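Local coordinates for protein LIP (PDB 4A1R) that serves as a membrane-bound lipoprotein component of the type VI secretion system, probably of the TssJ family, built as a beta-sandwich, at residues A[29-35]-A[68-74]; A[36-41]-A[85-91]; A[94-98]-A[137-142]. All blocks are in the same frame, centred on the assembly; numbering follows the deposited sequence.

The three contacts sample both sheets of a beta-sandwich. Contacts 1 and 2 follow one strand, 31-38: contact 1 is its first half, paired with strand 64-72, and its end, where the chain turns away, meets the loop that leads into strand 91-96. Their centres lie about 21 Å apart, on opposite sides of the chain's centre. Contact 3 starts from strand 91-96, the other neighbour of 31-38, and crosses to the second sheet at hairpin 130-144. Its centre is about 9 Å from that of contact 1, and Ile31 packs on Tyr98 between them. Along the chain contacts 1 and 2 interlock, and contact 3 follows both; they tie edge strand, loop and second sheet to two inner strands.

Contact 1. Residues A[29-35]-A[68-74]; sequences APIKIRV and DQFFLTP
Strands 31-35 and 68-72 run antiparallel, their axes 4.6 Å apart at closest approach and their directions 151° apart, so the pair is twisted. Three hydrogen-bonded pairs, Ile31 with Leu72, Ile33 with Phe70 and Val35 with Asp68, alternate with the non-hydrogen-bonded pairs Lys32-Phe71 and Arg34-Gln69. The central bond, Ile33 N to Phe70 O at 2.8 Å, is almost straight (173° at the hydrogen). Beyond the strand ends, the rings of Pro30 and Pro74 approach each other through their CD atoms.

On the face that carries Ile31, Ile33, Phe70 and Leu72, the Phe70 ring lies over Ile33. Its CG sits between the backbone N and the carbonyl carbon (chi1 62°), which brings the ring across to the neighbouring strand, and Ile33 CB rests over one ring face, 3.6 Å from Phe70 CZ and displaced toward the rim. Val35 CG2 approaches the edge of the same ring. Leu72 CD2 completes this apolar row, 3.9 Å from Ile33 CG1.

The other face is more polar. Lys32 passes its CB over the Phe71 ring in a CH-pi contact, then bends beyond CG so that NZ donates to Gln69 OE1 at 2.9 Å, tilted from the amide plane. The side chains of Gln69 and Arg34 run alongside each other, with the flat ends turned well away from parallel; one water accepts from both Gln69 NE2 and Arg34 NE, while Arg34 NH1 is bound by the carbonyl of Leu52.

Phe14 of strand 9-16 meets Phe70 edge to face and also touches Ile33 and Leu72. This division, with an apolar face turned to the opposing sheet and a polar face turned from it, is characteristic of a beta-sandwich sheet; here the pair includes its edge strand, 64-72.

Contact 2. Residues A[36-41]-A[85-91]; sequences LLLRSD and SALDARY
Leu38 and Tyr91 form the one bridge between 36-41 and 85-91, an antiparallel hydrogen-bonded pair distorted by a classic beta bulge: Arg90 and Tyr91 both face Leu38. Leu38 O consequently accepts two bonds, from Arg90 N at 2.9 Å and from Tyr91 N at 3.1 Å, and Leu38 N returns one to Tyr91 O.

The tight part is the stack of Asp41 on Tyr91. The carboxylate lies flat over the ring, the planes only 9° apart, with Asp41 CG above the ring centre. Asp41 places CG between its backbone N and carbonyl carbon (chi1 75°), which folds the acid back over the phenol. Asp41 CB also makes a CH-pi contact with the same ring, and Asp41 OD2 comes within 3.5 Å of Tyr91 CE1. On the other face of the strand, Leu37 CD1 packs 3.7 Å from Ala89 CB, while Leu37 CD2 reaches toward Ala86.

Toward solvent the contact thins to one charged pair. Arg39 bends at chi3 and extends alongside Asp88, bringing NH1 to 2.6 Å from Asp88 OD2. The carboxylate meets the guanidinium at its edge with the planes 77° apart, so the salt bridge is single-pronged rather than bidentate. Asp88 belongs to the type I turn from Ala86 to Ala89, which Arg90 NH1 braces by bonding to both Leu87 O and Ala89 O.

Arg39 NE bonds to Asn62 O, near the start of strand 64-72, and Asp41 OD2 to Ser109 OG of strand 107-111. The bulge lies where strand 31-38 ends and strand 91-96 begins, and Asp41 sits at the N-cap position of helix 42-46.

Contact 3. Residues A[94-98]-A[137-142]; sequences VIAEY and AGVSGL
Tyr98 and Leu142 carry this link across the beta-sandwich, between the end of strand 91-96 in one sheet and the hairpin of strands 130-138 and 141-144 in the other. The two segments meet through side chains and a single hydrogen bond.

Ala137 comes first, its CB 4.2 Å from Tyr98 OH. At Gly138 the carbonyl oxygen accepts the phenol hydrogen in a bond that lies in the carbonyl plane. The same oxygen takes Gly141 N, which closes the type I turn from Gly138 to Gly141, so two donors grip it. Tyr98 is directed there with CG anti to its carbonyl carbon (chi1 -72°), and the acceptor sits near the plane of the ring, at its edge.

Val139 and Ser140 form the exposed bend of the turn and turn their side chains from strand 91-96. Gly141 then brings the chain back to the phenol oxygen, its CA 3.0 Å from Tyr98 OH. Its backbone angles (phi 140°, psi -174°) are ones that call for glycine. Gly141 O in turn accepts from Gly138 N, so the hairpin ends in a pair of reciprocal bonds.

Leu142 closes the segment and faces strand 91-96. Its side chain crosses that of Val94 obliquely, with Leu142 CD1 4.0 Å from Val94 CG1 and also against Ala96. Ile108 packs on both Val94 and Leu142, and Ile31 lies against Tyr98, extending the interior between the sheets. Leu142 meets Ala96 with its branch point as well as its methyls: Leu142 CG is 3.8 Å from Ala96 CB.

Contact 1. Residues A[29-35]-A[68-74]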
loop_
_atom_site.group_PDB
_atom_site.type_symbol
_atom_site.label_atom_id
_atom_site.label_comp_id
_atom_site.label_asym_id
_atom_site.label_seq_id
_atom_site.Cartn_x
_atom_site.Cartn_y
_atom_site.Cartn_z
ATOM N N ALA A 29 6.416 -13.885 -12.143
ATOM C CA ALA A 29 5.389 -14.584 -11.366
ATOM C C ALA A 29 4.502 -13.580 -10.661
ATOM O O ALA A 29 4.981 -12.492 -10.288
ATOM C CB ALA A 29 6.047 -15.500 -10.351
ATOM N N PRO A 30 3.219 -13.929 -10.488
ATOM C CA PRO A 30 2.308 -13.047 -9.775
ATOM C C PRO A 30 2.914 -12.690 -8.439
ATOM O O PRO A 30 3.666 -13.479 -7.867
ATOM C CB PRO A 30 1.046 -13.908 -9.599
ATOM C CG PRO A 30 1.087 -14.875 -10.751
ATOM C CD PRO A 30 2.531 -15.127 -11.033
ATOM N N ILE A 31 2.595 -11.502 -7.936
ATOM C CA ILE A 31 3.169 -11.079 -6.681
ATOM C C ILE A 31 2.053 -10.687 -5.709
ATOM O O ILE A 31 1.045 -10.093 -6.104
ATOM C CB ILE A 31 4.205 -9.939 -6.933
ATOM C CG1 ILE A 31 4.890 -9.518 -5.641
ATOM C CG2 ILE A 31 3.528 -8.770 -7.671
ATOM C CD1 ILE A 31 6.150 -8.670 -5.825
ATOM N N LYS A 32 2.239 -11.060 -4.437
ATOM C CA LYS A 32 1.267 -10.773 -3.382
ATOM C C LYS A 32 1.479 -9.346 -2.905
ATOM O O LYS A 32 2.611 -8.982 -2.523
ATOM C CB LYS A 32 1.386 -11.744 -2.185
ATOM C CG LYS A 32 0.368 -11.438 -1.058
ATOM C CD LYS A 32 0.490 -12.392 0.142
ATOM C CE LYS A 32 -0.387 -13.632 -0.059
ATOM N NZ LYS A 32 -0.765 -14.137 1.299
ATOM N N ILE A 33 0.386 -8.573 -2.903
ATOM C CA ILE A 33 0.404 -7.197 -2.425
ATOM C C ILE A 33 -0.432 -7.114 -1.183
ATOM O O ILE A 33 -1.580 -7.582 -1.183
ATOM C CB ILE A 33 -0.164 -6.220 -3.474
ATOM C CG1 ILE A 33 0.530 -6.374 -4.845
ATOM C CG2 ILE A 33 -0.108 -4.776 -2.956
ATOM C CD1 ILE A 33 1.969 -5.882 -4.889
ATOM N N ARG A 34 0.125 -6.553 -0.114
ATOM C CA ARG A 34 -0.698 -6.268 1.063
ATOM C C ARG A 34 -0.874 -4.773 1.272
ATOM O O ARG A 34 0.022 -3.992 0.992
ATOM C CB ARG A 34 -0.103 -6.951 2.288
ATOM C CG ARG A 34 0.033 -8.471 2.116
ATOM C CD ARG A 34 0.682 -9.081 3.339
ATOM N NE ARG A 34 -0.114 -8.844 4.538
ATOM C CZ ARG A 34 0.298 -9.060 5.785
ATOM N NH1 ARG A 34 1.529 -9.498 6.035
ATOM N NH2 ARG A 34 -0.526 -8.815 6.799
ATOM N N VAL A 35 -2.039 -4.371 1.762
ATOM C CA VAL A 35 -2.315 -2.957 1.962
ATOM C C VAL A 35 -2.782 -2.864 3.385
ATOM O O VAL A 35 -3.719 -3.571 3.772
ATOM C CB VAL A 35 -3.373 -2.401 0.967
ATOM C CG1 VAL A 35 -3.781 -0.977 1.363
ATOM C CG2 VAL A 35 -2.846 -2.398 -0.455
ATOM N N ASP A 68 -5.564 -5.696 3.944
ATOM C CA ASP A 68 -6.179 -6.407 2.826
ATOM C C ASP A 68 -5.061 -6.851 1.899
ATOM O O ASP A 68 -3.883 -6.495 2.125
ATOM C CB ASP A 68 -7.256 -5.569 2.127
ATOM C CG ASP A 68 -8.320 -6.426 1.371
ATOM O OD1 ASP A 68 -8.350 -7.691 1.462
ATOM O OD2 ASP A 68 -9.148 -5.817 0.671
ATOM N N GLN A 69 -5.391 -7.692 0.925
ATOM C CA GLN A 69 -4.351 -8.277 0.056
ATOM C C GLN A 69 -4.983 -8.765 -1.223
ATOM O O GLN A 69 -6.223 -9.000 -1.307
ATOM C CB GLN A 69 -3.566 -9.411 0.752
ATOM C CG GLN A 69 -4.385 -10.639 1.144
ATOM C CD GLN A 69 -3.544 -11.723 1.785
ATOM O OE1 GLN A 69 -3.369 -12.781 1.203
ATOM N NE2 GLN A 69 -2.967 -11.445 2.954
ATOM N N PHE A 70 -4.135 -8.920 -2.221
ATOM C CA PHE A 70 -4.516 -9.458 -3.517
ATOM C C PHE A 70 -3.223 -9.861 -4.199
ATOM O O PHE A 70 -2.140 -9.615 -3.654
ATOM C CB PHE A 70 -5.275 -8.402 -4.328
ATOM C CG PHE A 70 -4.460 -7.154 -4.633
ATOM C CD1 PHE A 70 -4.375 -6.105 -3.724
ATOM C CD2 PHE A 70 -3.766 -7.049 -5.829
ATOM C CE1 PHE A 70 -3.637 -4.963 -4.023
ATOM C CE2 PHE A 70 -3.049 -5.912 -6.141
ATOM C CZ PHE A 70 -2.975 -4.871 -5.235
ATOM N N PHE A 71 -3.345 -10.547 -5.333
ATOM C CA PHE A 71 -2.218 -10.848 -6.220
ATOM C C PHE A 71 -2.269 -10.008 -7.491
ATOM O O PHE A 71 -3.350 -9.748 -8.052
ATOM C CB PHE A 71 -2.216 -12.309 -6.651
ATOM C CG PHE A 71 -1.689 -13.250 -5.619
ATOM C CD1 PHE A 71 -2.533 -13.765 -4.639
ATOM C CD2 PHE A 71 -0.348 -13.623 -5.612
ATOM C CE1 PHE A 71 -2.052 -14.642 -3.672
ATOM C CE2 PHE A 71 0.131 -14.508 -4.649
ATOM C CZ PHE A 71 -0.715 -15.014 -3.681
ATOM N N LEU A 72 -1.081 -9.654 -7.978
ATOM C CA LEU A 72 -0.948 -8.830 -9.153
ATOM C C LEU A 72 -0.161 -9.699 -10.150
ATOM O O LEU A 72 0.892 -10.236 -9.798
ATOM C CB LEU A 72 -0.179 -7.579 -8.719
ATOM C CG LEU A 72 -0.041 -6.304 -9.518
ATOM C CD1 LEU A 72 -1.401 -5.788 -9.965
ATOM C CD2 LEU A 72 0.690 -5.314 -8.620
ATOM N N THR A 73 -0.700 -9.871 -11.351
ATOM C CA THR A 73 -0.047 -10.599 -12.471
ATOM C C THR A 73 0.985 -9.713 -13.202
ATOM O O THR A 73 0.708 -8.547 -13.469
ATOM C CB THR A 73 -1.107 -11.032 -13.491
ATOM O OG1 THR A 73 -2.160 -11.697 -12.789
ATOM C CG2 THR A 73 -0.525 -11.973 -14.586
ATOM N N PRO A 74 2.167 -10.258 -13.540
ATOM C CA PRO A 74 3.114 -9.475 -14.331
ATOM C C PRO A 74 2.424 -8.896 -15.567
ATOM O O PRO A 74 1.669 -9.585 -16.230
ATOM C CB PRO A 74 4.149 -10.519 -14.758
ATOM C CG PRO A 74 4.142 -11.491 -13.618
ATOM C CD PRO A 74 2.706 -11.588 -13.211
HETATM O O HOH W 1 -3.237 -8.635 4.528
#

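Contact 2. Residues A[36-41]-A[85-91]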
loop_
_atom_site.group_PDB
_atom_site.type_symbol
_atom_site.label_atom_id
_atom_site.label_comp_id
_atom_site.label_asym_id
_atom_site.label_seq_id
_atom_site.Cartn_x
_atom_site.Cartn_y
_atom_site.Cartn_z
ATOM N N LEU A 36 -2.098 -2.035 4.178
ATOM C CA LEU A 36 -2.391 -1.951 5.583
ATOM C C LEU A 36 -2.823 -0.527 5.956
ATOM O O LEU A 36 -2.177 0.450 5.584
ATOM C CB LEU A 36 -1.165 -2.381 6.419
ATOM C CG LEU A 36 -0.684 -3.851 6.366
ATOM C CD1 LEU A 36 -0.139 -4.240 5.011
ATOM C CD2 LEU A 36 0.435 -4.039 7.377
ATOM N N LEU A 37 -3.913 -0.414 6.710
ATOM C CA LEU A 37 -4.285 0.871 7.248
ATOM C C LEU A 37 -3.619 1.060 8.613
ATOM O O LEU A 37 -3.749 0.211 9.519
ATOM C CB LEU A 37 -5.817 0.960 7.346
ATOM C CG LEU A 37 -6.371 2.332 7.684
ATOM C CD1 LEU A 37 -6.285 3.235 6.454
ATOM C CD2 LEU A 37 -7.815 2.170 8.138
ATOM N N LEU A 38 -2.890 2.165 8.749
ATOM C CA LEU A 38 -2.016 2.372 9.881
ATOM C C LEU A 38 -2.278 3.678 10.628
ATOM O O LEU A 38 -2.478 4.736 10.009
ATOM C CB LEU A 38 -0.532 2.364 9.432
ATOM C CG LEU A 38 -0.018 1.128 8.668
ATOM C CD1 LEU A 38 1.347 1.455 8.046
ATOM C CD2 LEU A 38 0.070 -0.132 9.527
ATOM N N ARG A 39 -2.238 3.565 11.956
ATOM C CA ARG A 39 -2.254 4.697 12.883
ATOM C C ARG A 39 -0.969 5.478 12.779
ATOM O O ARG A 39 -0.950 6.689 13.012
ATOM C CB ARG A 39 -2.352 4.206 14.320
ATOM C CG ARG A 39 -3.756 3.938 14.805
ATOM C CD ARG A 39 -3.830 4.104 16.314
ATOM N NE ARG A 39 -4.527 2.984 16.929
ATOM C CZ ARG A 39 -5.847 2.901 17.082
ATOM N NH1 ARG A 39 -6.637 3.884 16.674
ATOM N NH2 ARG A 39 -6.377 1.824 17.642
ATOM N N SER A 40 0.112 4.761 12.482
ATOM C CA SER A 40 1.446 5.335 12.363
ATOM C C SER A 40 2.299 4.341 11.572
ATOM O O SER A 40 1.960 3.161 11.510
ATOM C CB SER A 40 2.040 5.554 13.742
ATOM O OG SER A 40 1.736 4.455 14.585
ATOM N N ASP A 41 3.381 4.806 10.958
ATOM C CA ASP A 41 4.214 3.915 10.135
ATOM C C ASP A 41 5.567 3.534 10.742
ATOM O O ASP A 41 6.381 2.898 10.067
ATOM C CB ASP A 41 4.376 4.468 8.701
ATOM C CG ASP A 41 5.348 5.651 8.601
ATOM O OD1 ASP A 41 5.797 6.188 9.628
ATOM O OD2 ASP A 41 5.654 6.059 7.459
ATOM N N SER A 85 -11.385 4.429 5.171
ATOM C CA SER A 85 -10.335 4.921 6.031
ATOM C C SER A 85 -10.890 4.926 7.448
ATOM O O SER A 85 -11.927 4.345 7.711
ATOM C CB SER A 85 -9.842 6.292 5.561
ATOM O OG SER A 85 -8.737 6.712 6.345
ATOM N N ALA A 86 -10.184 5.536 8.379
ATOM C CA ALA A 86 -10.701 5.647 9.732
ATOM C C ALA A 86 -10.218 6.973 10.258
ATOM O O ALA A 86 -9.302 7.569 9.680
ATOM C CB ALA A 86 -10.217 4.504 10.599
ATOM N N LEU A 87 -10.838 7.448 11.336
ATOM C CA LEU A 87 -10.558 8.790 11.816
ATOM C C LEU A 87 -9.075 8.945 12.108
ATOM O O LEU A 87 -8.448 9.917 11.682
ATOM C CB LEU A 87 -11.390 9.118 13.060
ATOM C CG LEU A 87 -11.724 10.602 13.293
ATOM C CD1 LEU A 87 -10.500 11.478 13.549
ATOM C CD2 LEU A 87 -12.558 11.183 12.154
ATOM N N ASP A 88 -8.523 7.968 12.820
ATOM C CA ASP A 88 -7.128 8.020 13.253
ATOM C C ASP A 88 -6.150 7.330 12.309
ATOM O O ASP A 88 -5.011 7.061 12.677
ATOM C CB ASP A 88 -6.963 7.487 14.676
ATOM C CG ASP A 88 -7.860 6.317 14.977
ATOM O OD1 ASP A 88 -8.393 5.689 14.033
ATOM O OD2 ASP A 88 -8.038 6.040 16.181
ATOM N N ALA A 89 -6.580 7.083 11.079
ATOM C CA ALA A 89 -5.675 6.549 10.083
ATOM C C ALA A 89 -4.737 7.657 9.615
ATOM O O ALA A 89 -5.195 8.714 9.224
ATOM C CB ALA A 89 -6.460 5.988 8.931
ATOM N N ARG A 90 -3.429 7.412 9.652
ATOM C CA ARG A 90 -2.442 8.409 9.189
ATOM C C ARG A 90 -1.567 7.943 8.010
ATOM O O ARG A 90 -0.936 8.753 7.308
ATOM C CB ARG A 90 -1.569 8.876 10.360
ATOM C CG ARG A 90 -2.335 9.597 11.465
ATOM C CD ARG A 90 -3.036 10.844 10.936
ATOM N NE ARG A 90 -3.769 11.562 11.985
ATOM C CZ ARG A 90 -5.034 11.324 12.344
ATOM N NH1 ARG A 90 -5.751 10.382 11.747
ATOM N NH2 ARG A 90 -5.592 12.035 13.315
ATOM N N TYR A 91 -1.508 6.639 7.795
ATOM C CA TYR A 91 -0.674 6.098 6.700
ATOM C C TYR A 91 -1.334 4.875 6.062
ATOM O O TYR A 91 -2.029 4.145 6.744
ATOM C CB TYR A 91 0.698 5.679 7.243
ATOM C CG TYR A 91 1.583 6.824 7.743
ATOM C CD1 TYR A 91 2.385 7.545 6.858
ATOM C CD2 TYR A 91 1.628 7.161 9.099
ATOM C CE1 TYR A 91 3.183 8.590 7.306
ATOM C CE2 TYR A 91 2.431 8.195 9.558
ATOM C CZ TYR A 91 3.199 8.905 8.656
ATOM O OH TYR A 91 4.007 9.932 9.092
#

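Contact 3. Residues A[94-98]-A[137-142]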
loop_
_atom_site.group_PDB
_atom_site.type_symbol
_atom_site.label_atom_id
_atom_site.label_comp_id
_atom_site.label_asym_id
_atom_site.label_seq_id
_atom_site.Cartn_x
_atom_site.Cartn_y
_atom_site.Cartn_z
ATOM N N VAL A 94 2.172 -0.395 2.126
ATOM C CA VAL A 94 1.992 -1.341 1.019
ATOM C C VAL A 94 3.219 -2.247 1.063
ATOM O O VAL A 94 4.355 -1.749 1.218
ATOM C CB VAL A 94 1.854 -0.662 -0.369
ATOM C CG1 VAL A 94 1.489 -1.687 -1.445
ATOM C CG2 VAL A 94 0.815 0.454 -0.347
ATOM N N ILE A 95 2.979 -3.559 0.984
ATOM C CA ILE A 95 4.026 -4.599 0.999
ATOM C C ILE A 95 3.884 -5.405 -0.300
ATOM O O ILE A 95 2.770 -5.758 -0.703
ATOM C CB ILE A 95 3.850 -5.577 2.215
ATOM C CG1 ILE A 95 3.972 -4.835 3.542
ATOM C CG2 ILE A 95 4.874 -6.737 2.173
ATOM C CD1 ILE A 95 3.618 -5.645 4.773
ATOM N N ALA A 96 4.994 -5.698 -0.970
ATOM C CA ALA A 96 4.960 -6.531 -2.192
ATOM C C ALA A 96 5.880 -7.713 -1.872
ATOM O O ALA A 96 7.053 -7.497 -1.594
ATOM C CB ALA A 96 5.545 -5.778 -3.368
ATOM N N GLU A 97 5.358 -8.932 -1.890
ATOM C CA GLU A 97 6.162 -10.102 -1.434
ATOM C C GLU A 97 6.985 -10.676 -2.614
ATOM O O GLU A 97 6.688 -11.758 -3.157
ATOM C CB GLU A 97 5.254 -11.160 -0.791
ATOM C CG GLU A 97 4.426 -10.605 0.387
ATOM C CD GLU A 97 3.758 -11.668 1.274
ATOM O OE1 GLU A 97 3.801 -12.858 0.929
ATOM O OE2 GLU A 97 3.188 -11.282 2.329
ATOM N N TYR A 98 7.981 -9.908 -3.057
ATOM C CA TYR A 98 8.903 -10.375 -4.096
ATOM C C TYR A 98 9.577 -11.689 -3.656
ATOM O O TYR A 98 9.953 -11.823 -2.490
ATOM C CB TYR A 98 10.022 -9.349 -4.322
ATOM C CG TYR A 98 9.563 -8.080 -5.029
ATOM C CD1 TYR A 98 9.547 -8.004 -6.425
ATOM C CD2 TYR A 98 9.139 -6.977 -4.296
ATOM C CE1 TYR A 98 9.147 -6.848 -7.068
ATOM C CE2 TYR A 98 8.716 -5.823 -4.935
ATOM C CZ TYR A 98 8.711 -5.767 -6.322
ATOM O OH TYR A 98 8.290 -4.611 -6.967
ATOM N N ALA A 137 4.250 -1.880 -9.195
ATOM C CA ALA A 137 5.151 -2.968 -8.746
ATOM C C ALA A 137 6.169 -3.208 -9.870
ATOM O O ALA A 137 5.891 -3.866 -10.873
ATOM C CB ALA A 137 4.363 -4.235 -8.435
ATOM N N GLY A 138 7.348 -2.619 -9.709
ATOM C CA GLY A 138 8.349 -2.683 -10.746
ATOM C C GLY A 138 9.379 -3.739 -10.399
ATOM O O GLY A 138 9.399 -4.284 -9.281
ATOM N N VAL A 139 10.245 -4.015 -11.361
ATOM C CA VAL A 139 11.340 -4.958 -11.184
ATOM C C VAL A 139 12.152 -4.651 -9.922
ATOM O O VAL A 139 12.548 -5.557 -9.212
ATOM C CB VAL A 139 12.227 -4.994 -12.463
ATOM C CG1 VAL A 139 13.570 -5.648 -12.203
ATOM C CG2 VAL A 139 11.508 -5.728 -13.588
ATOM N N SER A 140 12.397 -3.382 -9.624
ATOM C CA SER A 140 13.212 -3.048 -8.463
ATOM C C SER A 140 12.397 -2.809 -7.189
ATOM O O SER A 140 12.964 -2.594 -6.136
ATOM C CB SER A 140 14.143 -1.860 -8.762
ATOM O OG SER A 140 13.424 -0.632 -8.922
ATOM N N GLY A 141 11.068 -2.865 -7.268
ATOM C CA GLY A 141 10.266 -2.562 -6.084
ATOM C C GLY A 141 9.023 -1.752 -6.412
ATOM O O GLY A 141 8.684 -1.524 -7.573
ATOM N N LEU A 142 8.332 -1.356 -5.363
ATOM C CA LEU A 142 7.114 -0.586 -5.501
ATOM C C LEU A 142 7.513 0.876 -5.638
ATOM O O LEU A 142 8.423 1.346 -4.916
ATOM C CB LEU A 142 6.295 -0.672 -4.212
ATOM C CG LEU A 142 5.608 -1.996 -3.862
ATOM C CD1 LEU A 142 5.356 -2.093 -2.381
ATOM C CD2 LEU A 142 4.317 -2.180 -4.656
#